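Local coordinates for protein 4-alpha-glucanotransferase (Aquifex aeolicus, PDB 1TZ7) that is an amylomaltase, also called D-enzyme, built around a barrel of eight parallel strands with helices and long loops about it, at residues S82-N87 with V293-K298; K162-K167 with N189-R194; K167-W172 with A236-N241. One frame throughout, in Å; residues are numbered along the deposited sequence.

Contact 1 of 3, residues S82-N87 with V293-K298; sequences SLFAGN and VLHNLK. Unlike the reference sequence in segment 293-298: Leu294 (reference His).
Leu83 and Phe84 of the loop after barrel strand 60-62 meet Asn296 and His295 on helix 287-297, which leads into barrel strand 302-305. Ser82 shapes the approach: its OG accepts from the backbone N of both Phe84 and Ala85, an ST turn and ST motif combined. Leu83 works through its carbonyl, since its O lies 2.7 Å from the O of water 1 and 2.6 Å from the O of water 2. Water 1 continues to Asn296 OD1, while water 2 makes a weak link to Asn296 ND2, whose stronger partner is Arg292 O. Phe84 is gripped at both backbone and ring. With CG beside the backbone N (chi1 -73°), its edge turns to the imidazole face, CD2 standing 3.4 Å from His295 CG, and the ring planes meet at 58°. Its CB also lies over that face, and Trp151 of helix 149-165 packs against both rings. Phe84 O accepts from His295 NE2 at 2.7 Å, a short but bent bond (133°). Since NE2 donates here and ND1 pairs with Tyr150 OH, both imidazole nitrogens are satisfied in this buried setting, and the ring is fixed in rotation.

Contact 2 of 3, residues K162-K167 with N189-R194; sequences KEEEGK and NKLKGR
Glu163 and Glu164, in the last turn of helix 149-165, face Lys190, Leu191 and Arg194 at the break between helices 181-190 and 192-218. This is a surface helix-to-helix contact held by two interhelical salt bridges, with Leu191 in the N-cap position at the start of helix 192-218, the helix that runs on toward barrel strand 222-227.

Arg194 shows how a long side chain can curl round one carboxylate oxygen. Its CB and CG each pass 4.1 Å from Glu163 OE1. The bend at chi2 (-82°) brings CD to 3.2 Å from Glu163 OE1; the opposite bend at chi3 then turns the guanidinium, so that NH1 comes back to the carboxylate. NE and CZ stay farther from Glu163 OE1 than CD does, and the guanidinium presents its edge to the carboxylate, the two planes 30° apart. At the tip, NH1 lies 3.3 Å from both Glu163 OE1 and Glu163 OE2. Both bonds are weak: the one to OE1 is nearly straight, the one to OE2 strongly bent (123°). The stronger partner of this guanidinium is Glu129, which pairs with NH2, and Phe197 adds a cation-pi contact. Glu163 OE1 also receives a weak bond from His198 NE2, so positive and polar groups gather round it.

Glu164 makes the tighter bridge. Its chain bends at chi2 and crosses the extended Lys190 at about a right angle, putting OE1 2.7 Å from Lys190 NZ. Beneath this exposed pair, the buried Leu191 also packs on Ile161 of helix 149-165, and its CD2 lies 3.7 Å from Glu164 OE1. The ammonium of Lys190 approaches that oxygen on its anti lone pair, the one pointing away from OE2.

Contact 3 of 3, residues K167-W172 with A236-N241; sequences KEWYEW and ADVWTN
Trp169 holds CG between its backbone N and carbonyl carbon (chi1 71°), while Trp239 swings CG anti to its N (chi1 -180°); these two settings let the indoles slide past each other in opposite directions. Each then lays its CB over the other's five-membered ring. Trp239 CB sits 3.9 Å from the centroid of that ring in Trp169, nearly on the normal, and Trp169 CB sits 4.2 Å from its counterpart in Trp239, giving a reciprocal pair of CH-pi contacts. The rings themselves meet obliquely, Trp169 CE3 touching Trp239 CD1 at 3.6 Å. Farther along the indole of Trp169, CZ2 reaches Val238 CG1 at 3.7 Å.

Trp172 completes an aromatic cluster of three tryptophans, which joins the loop between helices 149-165 and 174-177 to the short helix 236-240, itself part of the long connection following barrel strand 222-227. Trp172 comes in edge first, in a T-shaped pair: its CZ3 stands 3.6 Å from Trp239 CE2 and the planes are at 88°. It shares that face of Trp239 with Trp169 CB. One face of the Trp172 indole lies against its own loop, with Trp169 CA over its centre, and its NE1 makes a weak bond to Lys167 O.

The polar edges of the other two indoles find backbone acceptors in spite of their burial. Trp169 NE1 donates to Tyr233 O and Trp239 NE1 to Leu176 O, so each N-H has a partner, which limits how far the ring can turn about its CB-CG bond. Arg179 makes a cation-pi contact with Trp239, and Tyr170 CB rests on the side of the Trp169 ring opposite the one that meets Trp239.

Overall arrangement
Taken together, the three contacts run outward from the eight-stranded parallel barrel to a helical surface. Contact 1 lies deepest, its centre about 11 Å from that of the chain; contact 3 follows at about 22 Å and contact 2 at about 29 Å. Along the sequence, contacts 2 and 3 are nested inside the loop closed by contact 1 and cross each other, sharing Lys167 just beyond helix 149-165, which also borders contact 1. Contacts 1 and 3, centres about 18 Å apart, touch where Asp237 OD1 probably bonds to Leu83 N; contacts 2 and 3, about 14 Å apart, where Lys162 packs on Trp172. Contacts 1 and 2, centres about 23 Å apart, stay about 8 Å apart at their nearest atoms.

Contact 1 of 3, residues S82-N87 with V293-K298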
loop_
_atom_site.group_PDB
_atom_site.type_symbol
_atom_site.label_atom_id
_atom_site.label_comp_id
_atom_site.label_asym_id
_atom_site.label_seq_id
_atom_site.Cartn_x
_atom_site.Cartn_y
_atom_site.Cartn_z
ATOM N N SER A 82 -5.480 11.291 -1.004
ATOM C CA SER A 82 -6.626 10.629 -0.354
ATOM C C SER A 82 -6.277 9.218 0.117
ATOM O O SER A 82 -5.736 8.417 -0.643
ATOM C CB SER A 82 -7.815 10.568 -1.306
ATOM O OG SER A 82 -8.913 9.904 -0.705
ATOM N N LEU A 83 -6.605 8.919 1.377
ATOM C CA LEU A 83 -6.402 7.578 1.939
ATOM C C LEU A 83 -7.566 6.652 1.600
ATOM O O LEU A 83 -7.539 5.468 1.927
ATOM C CB LEU A 83 -6.239 7.658 3.467
ATOM C CG LEU A 83 -5.027 8.443 3.967
ATOM C CD1 LEU A 83 -5.106 8.650 5.473
ATOM C CD2 LEU A 83 -3.727 7.730 3.585
ATOM N N PHE A 84 -8.587 7.198 0.947
ATOM C CA PHE A 84 -9.807 6.446 0.658
ATOM C C PHE A 84 -9.946 6.130 -0.839
ATOM O O PHE A 84 -10.387 5.047 -1.213
ATOM C CB PHE A 84 -11.030 7.229 1.146
ATOM C CG PHE A 84 -11.180 7.241 2.636
ATOM C CD1 PHE A 84 -10.423 8.109 3.419
ATOM C CD2 PHE A 84 -12.075 6.378 3.269
ATOM C CE1 PHE A 84 -10.559 8.118 4.809
ATOM C CE2 PHE A 84 -12.211 6.386 4.657
ATOM C CZ PHE A 84 -11.452 7.258 5.424
ATOM N N ALA A 85 -9.556 7.076 -1.681
ATOM C CA ALA A 85 -9.809 6.977 -3.118
ATOM C C ALA A 85 -8.913 5.918 -3.772
ATOM O O ALA A 85 -7.908 5.505 -3.203
ATOM C CB ALA A 85 -9.597 8.327 -3.782
ATOM N N GLY A 86 -9.298 5.489 -4.970
ATOM C CA GLY A 86 -8.476 4.618 -5.779
ATOM C C GLY A 86 -7.684 5.381 -6.836
ATOM O O GLY A 86 -8.023 6.510 -7.192
ATOM N N ASN A 87 -6.632 4.743 -7.337
ATOM C CA ASN A 87 -5.690 5.370 -8.264
ATOM C C ASN A 87 -6.116 5.115 -9.717
ATOM O O ASN A 87 -6.133 3.972 -10.171
ATOM C CB ASN A 87 -4.284 4.789 -8.019
ATOM C CG ASN A 87 -3.184 5.613 -8.654
ATOM O OD1 ASN A 87 -3.431 6.683 -9.230
ATOM N ND2 ASN A 87 -1.951 5.118 -8.555
ATOM N N VAL A 293 -10.863 1.718 8.462
ATOM C CA VAL A 293 -10.785 0.265 8.483
ATOM C C VAL A 293 -11.974 -0.332 7.748
ATOM O O VAL A 293 -11.809 -1.196 6.901
ATOM C CB VAL A 293 -10.720 -0.276 9.934
ATOM C CG1 VAL A 293 -10.879 -1.799 9.962
ATOM C CG2 VAL A 293 -9.410 0.132 10.588
ATOM N N LEU A 294 -13.175 0.150 8.070
ATOM C CA LEU A 294 -14.402 -0.293 7.390
ATOM C C LEU A 294 -14.268 -0.123 5.866
ATOM O O LEU A 294 -14.576 -1.034 5.103
ATOM C CB LEU A 294 -15.624 0.500 7.910
ATOM C CG LEU A 294 -16.962 -0.249 8.042
ATOM C CD1 LEU A 294 -16.898 -1.286 9.121
ATOM C CD2 LEU A 294 -18.088 0.732 8.324
ATOM N N HIS A 295 -13.799 1.047 5.442
ATOM C CA HIS A 295 -13.627 1.343 4.015
ATOM C C HIS A 295 -12.675 0.354 3.358
ATOM O O HIS A 295 -12.981 -0.224 2.319
ATOM C CB HIS A 295 -13.095 2.762 3.836
ATOM C CG HIS A 295 -12.726 3.099 2.421
ATOM N ND1 HIS A 295 -13.653 3.520 1.491
ATOM C CD2 HIS A 295 -11.532 3.085 1.783
ATOM C CE1 HIS A 295 -13.044 3.748 0.340
ATOM N NE2 HIS A 295 -11.757 3.492 0.492
ATOM N N ASN A 296 -11.523 0.163 3.968
ATOM C CA ASN A 296 -10.490 -0.684 3.393
ATOM C C ASN A 296 -10.888 -2.177 3.380
ATOM O O ASN A 296 -10.408 -2.942 2.547
ATOM C CB ASN A 296 -9.168 -0.487 4.141
ATOM C CG ASN A 296 -8.389 0.748 3.652
ATOM O OD1 ASN A 296 -7.694 0.694 2.642
ATOM N ND2 ASN A 296 -8.510 1.853 4.380
ATOM N N LEU A 297 -11.779 -2.574 4.293
ATOM C CA LEU A 297 -12.294 -3.956 4.311
ATOM C C LEU A 297 -13.294 -4.223 3.167
ATOM O O LEU A 297 -13.629 -5.370 2.896
ATOM C CB LEU A 297 -12.953 -4.276 5.663
ATOM C CG LEU A 297 -12.002 -4.580 6.835
ATOM C CD1 LEU A 297 -12.802 -4.795 8.123
ATOM C CD2 LEU A 297 -11.127 -5.797 6.539
ATOM N N LYS A 298 -13.769 -3.157 2.507
ATOM C CA LYS A 298 -14.504 -3.306 1.230
ATOM C C LYS A 298 -13.579 -3.847 0.140
ATOM O O LYS A 298 -14.025 -4.532 -0.790
ATOM C CB LYS A 298 -15.082 -1.962 0.772
ATOM C CG LYS A 298 -16.171 -1.399 1.661
ATOM C CD LYS A 298 -16.654 -0.029 1.132
ATOM C CE LYS A 298 -17.865 0.493 1.910
ATOM N NZ LYS A 298 -19.142 -0.077 1.405
HETATM O O HOH W 1 -8.218 3.100 0.935
HETATM O O HOH W 2 -6.106 3.942 3.472
#

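Contact 2 of 3, residues K162-K167 with N189-R194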
loop_
_atom_site.group_PDB
_atom_site.type_symbol
_atom_site.label_atom_id
_atom_site.label_comp_id
_atom_site.label_asym_id
_atom_site.label_seq_id
_atom_site.Cartn_x
_atom_site.Cartn_y
_atom_site.Cartn_z
ATOM N N LYS A 162 -9.578 21.911 -6.711
ATOM C CA LYS A 162 -8.143 21.875 -7.017
ATOM C C LYS A 162 -7.904 22.117 -8.511
ATOM O O LYS A 162 -6.950 22.789 -8.897
ATOM C CB LYS A 162 -7.545 20.522 -6.606
ATOM C CG LYS A 162 -6.026 20.484 -6.622
ATOM C CD LYS A 162 -5.480 19.337 -5.771
ATOM C CE LYS A 162 -5.360 18.049 -6.570
ATOM N NZ LYS A 162 -4.138 17.285 -6.204
ATOM N N GLU A 163 -8.784 21.561 -9.337
ATOM C CA GLU A 163 -8.724 21.753 -10.784
ATOM C C GLU A 163 -8.917 23.222 -11.146
ATOM O O GLU A 163 -8.134 23.792 -11.899
ATOM C CB GLU A 163 -9.809 20.918 -11.469
ATOM C CG GLU A 163 -9.279 19.826 -12.374
ATOM C CD GLU A 163 -10.362 18.853 -12.798
ATOM O OE1 GLU A 163 -11.554 19.167 -12.600
ATOM O OE2 GLU A 163 -10.023 17.777 -13.329
ATOM N N GLU A 164 -9.971 23.823 -10.602
ATOM C CA GLU A 164 -10.381 25.166 -10.991
ATOM C C GLU A 164 -9.332 26.189 -10.578
ATOM O O GLU A 164 -8.778 26.895 -11.419
ATOM C CB GLU A 164 -11.736 25.511 -10.350
ATOM C CG GLU A 164 -12.269 26.895 -10.708
ATOM C CD GLU A 164 -13.112 26.890 -11.970
ATOM O OE1 GLU A 164 -14.134 27.606 -12.005
ATOM O OE2 GLU A 164 -12.753 26.173 -12.926
ATOM N N GLU A 165 -9.061 26.261 -9.279
ATOM C CA GLU A 165 -8.133 27.256 -8.739
ATOM C C GLU A 165 -6.682 26.943 -9.127
ATOM O O GLU A 165 -5.830 27.829 -9.134
ATOM C CB GLU A 165 -8.262 27.338 -7.204
ATOM C CG GLU A 165 -9.168 28.468 -6.708
ATOM C CD GLU A 165 -8.692 29.846 -7.152
ATOM O OE1 GLU A 165 -7.462 30.067 -7.210
ATOM O OE2 GLU A 165 -9.550 30.709 -7.441
ATOM N N GLY A 166 -6.412 25.680 -9.448
ATOM C CA GLY A 166 -5.062 25.240 -9.762
ATOM C C GLY A 166 -4.134 25.332 -8.564
ATOM O O GLY A 166 -2.935 25.559 -8.716
ATOM N N LYS A 167 -4.694 25.154 -7.368
ATOM C CA LYS A 167 -3.944 25.332 -6.124
ATOM C C LYS A 167 -4.282 24.228 -5.116
ATOM O O LYS A 167 -5.289 23.541 -5.250
ATOM C CB LYS A 167 -4.260 26.697 -5.508
ATOM C CG LYS A 167 -3.655 27.875 -6.252
ATOM C CD LYS A 167 -4.048 29.198 -5.600
ATOM C CE LYS A 167 -3.921 30.364 -6.571
ATOM N NZ LYS A 167 -4.753 31.528 -6.155
ATOM N N ASN A 189 -22.371 23.333 -6.713
ATOM C CA ASN A 189 -23.298 23.561 -7.814
ATOM C C ASN A 189 -22.592 24.146 -9.038
ATOM O O ASN A 189 -22.892 23.783 -10.168
ATOM C CB ASN A 189 -24.424 24.495 -7.368
ATOM C CG ASN A 189 -25.379 24.833 -8.493
ATOM O OD1 ASN A 189 -26.208 24.015 -8.884
ATOM N ND2 ASN A 189 -25.266 26.045 -9.022
ATOM N N LYS A 190 -21.650 25.054 -8.793
ATOM C CA LYS A 190 -20.865 25.668 -9.866
ATOM C C LYS A 190 -20.075 24.607 -10.638
ATOM O O LYS A 190 -20.148 24.534 -11.863
ATOM C CB LYS A 190 -19.902 26.710 -9.279
ATOM C CG LYS A 190 -19.137 27.522 -10.321
ATOM C CD LYS A 190 -17.905 28.187 -9.709
ATOM C CE LYS A 190 -17.118 28.974 -10.747
ATOM N NZ LYS A 190 -15.691 29.146 -10.355
ATOM N N LEU A 191 -19.324 23.788 -9.908
ATOM C CA LEU A 191 -18.467 22.776 -10.522
ATOM C C LEU A 191 -19.154 21.409 -10.523
ATOM O O LEU A 191 -18.509 20.384 -10.327
ATOM C CB LEU A 191 -17.133 22.688 -9.774
ATOM C CG LEU A 191 -16.404 24.011 -9.531
ATOM C CD1 LEU A 191 -15.252 23.811 -8.567
ATOM C CD2 LEU A 191 -15.913 24.603 -10.839
ATOM N N LYS A 192 -20.467 21.406 -10.754
ATOM C CA LYS A 192 -21.275 20.190 -10.635
ATOM C C LYS A 192 -20.831 19.131 -11.638
ATOM O O LYS A 192 -20.718 17.956 -11.302
ATOM C CB LYS A 192 -22.760 20.516 -10.847
ATOM C CG LYS A 192 -23.707 19.364 -10.517
ATOM C CD LYS A 192 -25.172 19.781 -10.674
ATOM C CE LYS A 192 -25.564 19.938 -12.146
ATOM N NZ LYS A 192 -25.646 21.372 -12.561
ATOM N N GLY A 193 -20.586 19.557 -12.872
ATOM C CA GLY A 193 -20.141 18.655 -13.918
ATOM C C GLY A 193 -18.782 18.052 -13.617
ATOM O O GLY A 193 -18.545 16.875 -13.878
ATOM N N ARG A 194 -17.889 18.865 -13.066
ATOM C CA ARG A 194 -16.544 18.414 -12.715
ATOM C C ARG A 194 -16.581 17.494 -11.492
ATOM O O ARG A 194 -15.817 16.529 -11.402
ATOM C CB ARG A 194 -15.639 19.616 -12.431
ATOM C CG ARG A 194 -15.276 20.420 -13.666
ATOM C CD ARG A 194 -14.121 19.843 -14.454
ATOM N NE ARG A 194 -14.562 18.845 -15.428
ATOM C CZ ARG A 194 -13.864 17.759 -15.768
ATOM N NH1 ARG A 194 -12.678 17.514 -15.210
ATOM N NH2 ARG A 194 -14.354 16.912 -16.666
#

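Contact 3 of 3, residues K167-W172 with A236-N241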
loop_
_atom_site.group_PDB
_atom_site.type_symbol
_atom_site.label_atom_id
_atom_site.label_comp_id
_atom_site.label_asym_id
_atom_site.label_seq_id
_atom_site.Cartn_x
_atom_site.Cartn_y
_atom_site.Cartn_z
ATOM N N LYS A 167 -4.694 25.154 -7.368
ATOM C CA LYS A 167 -3.944 25.332 -6.124
ATOM C C LYS A 167 -4.282 24.228 -5.116
ATOM O O LYS A 167 -5.289 23.541 -5.250
ATOM C CB LYS A 167 -4.260 26.697 -5.508
ATOM C CG LYS A 167 -3.655 27.875 -6.252
ATOM C CD LYS A 167 -4.048 29.198 -5.600
ATOM C CE LYS A 167 -3.921 30.364 -6.571
ATOM N NZ LYS A 167 -4.753 31.528 -6.155
ATOM N N GLU A 168 -3.428 24.076 -4.106
ATOM C CA GLU A 168 -3.682 23.136 -3.003
ATOM C C GLU A 168 -4.757 23.700 -2.062
ATOM O O GLU A 168 -5.115 24.867 -2.154
ATOM C CB GLU A 168 -2.384 22.870 -2.223
ATOM C CG GLU A 168 -1.935 21.416 -2.230
ATOM C CD GLU A 168 -1.679 20.886 -3.629
ATOM O OE1 GLU A 168 -2.340 19.897 -4.023
ATOM O OE2 GLU A 168 -0.818 21.456 -4.333
ATOM N N TRP A 169 -5.267 22.861 -1.161
ATOM C CA TRP A 169 -6.420 23.241 -0.334
ATOM C C TRP A 169 -6.063 24.339 0.664
ATOM O O TRP A 169 -6.887 25.199 0.965
ATOM C CB TRP A 169 -7.019 22.013 0.398
ATOM C CG TRP A 169 -6.165 21.461 1.502
ATOM C CD1 TRP A 169 -5.329 20.387 1.430
ATOM C CD2 TRP A 169 -6.076 21.944 2.849
ATOM N NE1 TRP A 169 -4.719 20.177 2.644
ATOM C CE2 TRP A 169 -5.160 21.118 3.533
ATOM C CE3 TRP A 169 -6.677 22.998 3.551
ATOM C CZ2 TRP A 169 -4.831 21.313 4.878
ATOM C CZ3 TRP A 169 -6.346 23.187 4.890
ATOM C CH2 TRP A 169 -5.434 22.349 5.533
ATOM N N TYR A 170 -4.828 24.308 1.166
ATOM C CA TYR A 170 -4.374 25.296 2.154
ATOM C C TYR A 170 -4.021 26.636 1.499
ATOM O O TYR A 170 -3.688 27.593 2.186
ATOM C CB TYR A 170 -3.167 24.759 2.953
ATOM C CG TYR A 170 -2.031 24.234 2.095
ATOM C CD1 TYR A 170 -1.977 22.894 1.728
ATOM C CD2 TYR A 170 -1.011 25.078 1.658
ATOM C CE1 TYR A 170 -0.943 22.406 0.949
ATOM C CE2 TYR A 170 0.029 24.599 0.875
ATOM C CZ TYR A 170 0.057 23.261 0.524
ATOM O OH TYR A 170 1.079 22.777 -0.248
ATOM N N GLU A 171 -4.101 26.689 0.168
ATOM C CA GLU A 171 -3.870 27.932 -0.579
ATOM C C GLU A 171 -5.190 28.540 -1.104
ATOM O O GLU A 171 -5.198 29.648 -1.638
ATOM C CB GLU A 171 -2.913 27.675 -1.752
ATOM C CG GLU A 171 -1.657 26.892 -1.373
ATOM C CD GLU A 171 -0.601 26.907 -2.466
ATOM O OE1 GLU A 171 -0.808 26.244 -3.505
ATOM O OE2 GLU A 171 0.438 27.580 -2.284
ATOM N N TRP A 172 -6.296 27.806 -0.944
ATOM C CA TRP A 172 -7.610 28.275 -1.415
ATOM C C TRP A 172 -8.082 29.467 -0.605
ATOM O O TRP A 172 -7.568 29.734 0.480
ATOM C CB TRP A 172 -8.653 27.160 -1.309
ATOM C CG TRP A 172 -8.435 26.022 -2.240
ATOM C CD1 TRP A 172 -7.681 26.021 -3.380
ATOM C CD2 TRP A 172 -8.980 24.709 -2.122
ATOM N NE1 TRP A 172 -7.724 24.782 -3.973
ATOM C CE2 TRP A 172 -8.515 23.957 -3.220
ATOM C CE3 TRP A 172 -9.821 24.082 -1.191
ATOM C CZ2 TRP A 172 -8.860 22.616 -3.413
ATOM C CZ3 TRP A 172 -10.161 22.751 -1.387
ATOM C CH2 TRP A 172 -9.681 22.036 -2.489
ATOM N N ALA A 236 -7.297 15.484 0.742
ATOM C CA ALA A 236 -8.677 15.718 1.141
ATOM C C ALA A 236 -8.895 15.364 2.616
ATOM O O ALA A 236 -9.776 15.901 3.256
ATOM C CB ALA A 236 -9.615 14.911 0.266
ATOM N N ASP A 237 -8.076 14.454 3.138
ATOM C CA ASP A 237 -8.258 13.942 4.503
ATOM C C ASP A 237 -7.924 14.994 5.557
ATOM O O ASP A 237 -8.658 15.163 6.520
ATOM C CB ASP A 237 -7.399 12.707 4.722
ATOM C CG ASP A 237 -7.648 11.639 3.685
ATOM O OD1 ASP A 237 -6.707 11.310 2.932
ATOM O OD2 ASP A 237 -8.752 11.078 3.542
ATOM N N VAL A 238 -6.811 15.699 5.367
ATOM C CA VAL A 238 -6.428 16.781 6.281
ATOM C C VAL A 238 -7.384 17.956 6.111
ATOM O O VAL A 238 -7.809 18.567 7.087
ATOM C CB VAL A 238 -4.967 17.250 6.033
ATOM C CG1 VAL A 238 -4.592 18.348 6.997
ATOM C CG2 VAL A 238 -3.994 16.071 6.167
ATOM N N TRP A 239 -7.722 18.256 4.863
ATOM C CA TRP A 239 -8.700 19.293 4.546
ATOM C C TRP A 239 -10.029 19.073 5.295
ATOM O O TRP A 239 -10.586 20.010 5.861
ATOM C CB TRP A 239 -8.951 19.325 3.036
ATOM C CG TRP A 239 -9.934 20.365 2.602
ATOM C CD1 TRP A 239 -9.919 21.690 2.921
ATOM C CD2 TRP A 239 -11.077 20.168 1.765
ATOM N NE1 TRP A 239 -10.985 22.332 2.334
ATOM C CE2 TRP A 239 -11.713 21.418 1.618
ATOM C CE3 TRP A 239 -11.636 19.053 1.120
ATOM C CZ2 TRP A 239 -12.873 21.586 0.856
ATOM C CZ3 TRP A 239 -12.786 19.225 0.365
ATOM C CH2 TRP A 239 -13.390 20.483 0.241
ATOM N N THR A 240 -10.523 17.831 5.296
ATOM C CA THR A 240 -11.852 17.532 5.873
ATOM C C THR A 240 -11.807 17.406 7.388
ATOM O O THR A 240 -12.789 17.680 8.060
ATOM C CB THR A 240 -12.458 16.233 5.268
ATOM O OG1 THR A 240 -11.425 15.292 4.964
ATOM C CG2 THR A 240 -13.111 16.506 3.947
ATOM N N ASN A 241 -10.666 16.983 7.921
ATOM C CA ASN A 241 -10.540 16.745 9.356
ATOM C C ASN A 241 -9.290 17.402 9.958
ATOM O O ASN A 241 -8.436 16.720 10.508
ATOM C CB ASN A 241 -10.512 15.245 9.637
ATOM C CG ASN A 241 -11.656 14.508 8.976
ATOM O OD1 ASN A 241 -11.475 13.839 7.958
ATOM N ND2 ASN A 241 -12.836 14.626 9.546
#